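Side-chain contact in cyclic pyranopterin monophosphate synthase 2 (Mycobacterium tuberculosis, PDB 4FDF), which probably catalyses the conversion of (8S)-3',8-cyclo-7,8-dihydroguanosine 5'-triphosphate to cyclic pyranopterin monophosphate in molybdenum cofactor biosynthesis: residues B[58-62]-B[63-67]. Numbering follows the deposited sequence.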
# COMPACT_ATOMS: atom_id res chain seq x y z
N GLY B 58 16.87 -27.54 6.44
CA GLY B 58 15.50 -27.16 6.10
C GLY B 58 14.53 -27.43 7.23
O GLY B 58 13.35 -27.67 7.00
N GLY B 59 15.03 -27.38 8.47
CA GLY B 59 14.25 -27.79 9.63
C GLY B 59 13.63 -26.70 10.48
O GLY B 59 13.15 -26.98 11.58
N LEU B 60 13.62 -25.46 9.99
CA LEU B 60 12.98 -24.36 10.72
C LEU B 60 11.47 -24.57 10.80
O LEU B 60 10.85 -24.97 9.80
CB LEU B 60 13.25 -23.01 10.05
CG LEU B 60 14.65 -22.43 10.18
CD1 LEU B 60 14.75 -21.18 9.30
CD2 LEU B 60 14.96 -22.11 11.64
N PRO B 61 10.87 -24.30 11.97
CA PRO B 61 9.43 -24.48 12.12
C PRO B 61 8.62 -23.71 11.07
O PRO B 61 7.65 -24.25 10.51
CB PRO B 61 9.15 -23.95 13.53
CG PRO B 61 10.44 -24.15 14.26
CD PRO B 61 11.50 -23.86 13.23
N LYS B 62 9.02 -22.48 10.78
CA LYS B 62 8.20 -21.61 9.95
C LYS B 62 8.41 -21.83 8.45
O LYS B 62 7.61 -21.37 7.63
CB LYS B 62 8.43 -20.16 10.36
CG LYS B 62 7.16 -19.42 10.74
CD LYS B 62 7.47 -18.37 11.79
CE LYS B 62 6.65 -17.11 11.58
NZ LYS B 62 7.06 -16.07 12.56
N GLY B 63 9.48 -22.53 8.09
CA GLY B 63 9.73 -22.90 6.69
C GLY B 63 11.05 -22.38 6.16
O GLY B 63 11.99 -22.17 6.92
N ASP B 64 11.11 -22.20 4.84
CA ASP B 64 12.33 -21.76 4.16
C ASP B 64 12.59 -20.27 4.41
O ASP B 64 12.04 -19.41 3.72
CB ASP B 64 12.21 -22.05 2.65
CG ASP B 64 13.52 -21.83 1.89
OD1 ASP B 64 14.43 -21.13 2.40
OD2 ASP B 64 13.65 -22.36 0.76
N ALA B 65 13.42 -19.99 5.42
CA ALA B 65 13.79 -18.61 5.77
C ALA B 65 14.39 -17.83 4.60
O ALA B 65 14.01 -16.69 4.36
CB ALA B 65 14.75 -18.60 6.94
N LEU B 66 15.33 -18.45 3.87
CA LEU B 66 16.07 -17.74 2.83
C LEU B 66 15.17 -17.29 1.67
O LEU B 66 15.20 -16.13 1.27
CB LEU B 66 17.26 -18.57 2.31
CG LEU B 66 18.42 -19.02 3.24
CD1 LEU B 66 19.63 -19.50 2.41
CD2 LEU B 66 18.86 -17.95 4.23
N ALA B 67 14.38 -18.22 1.14
CA ALA B 67 13.45 -17.91 0.06
C ALA B 67 12.44 -16.87 0.49
O ALA B 67 12.16 -15.94 -0.26
CB ALA B 67 12.74 -19.19 -0.43
O HOH W 1 13.84 -24.49 7.15
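Gly63 N turns back on Leu60 O at 3.3 Å, closing a tight turn over Pro61 and Lys62. The bond is bent, 136° at the hydrogen, and the donor stands well above the carbonyl plane. A positive phi places Gly63 where a side chain would be jammed against Lys62 O, which calls for glycine. Gly63 O is directed toward Leu60, lying 3.5 Å from Leu60 CB, and accepts from a water molecule that in turn accepts from Leu60 N; the water oxygen is 3.0 Å from both Gly63 O and Leu60 N, so this single water ties the backbone together across the mouth of the turn. Lys62 directs its bent chain away from the following segment, its NZ forming a salt bridge with Asp137 on helix 121-139, while Pro61 O accepts from NE2 of His25 of a neighbouring subunit, so the turn takes part in a subunit interface of the hexamer.

Asp64 caps the N-terminus of helix 65-83. Its carboxylate OD1 receives Ala67 N at 3.2 Å in an almost straight bond, approaching from above the carboxylate plane, and thereby occupies an amide of the first helical turn. One residue on, Ala65 CB meets Leu60 CD1 at 3.5 Å, closer than an ordinary van der Waals contact. CG of Leu60 lies anti to the carbonyl carbon (chi1 -72°), and the extended chi2 of 173° carries CD1 across to that methyl. The pair is buried: Leu60 also rests on Leu54 and Ile55 of helix 49-57, while Ala65 packs on Leu135 and Met138. Together, the Schellman motif at Gly58, the Leu60-Gly63 beta-turn and the Asp64 N-cap make up the short link between helices 49-57 and 65-83 in the ferredoxin-like fold of MoaC.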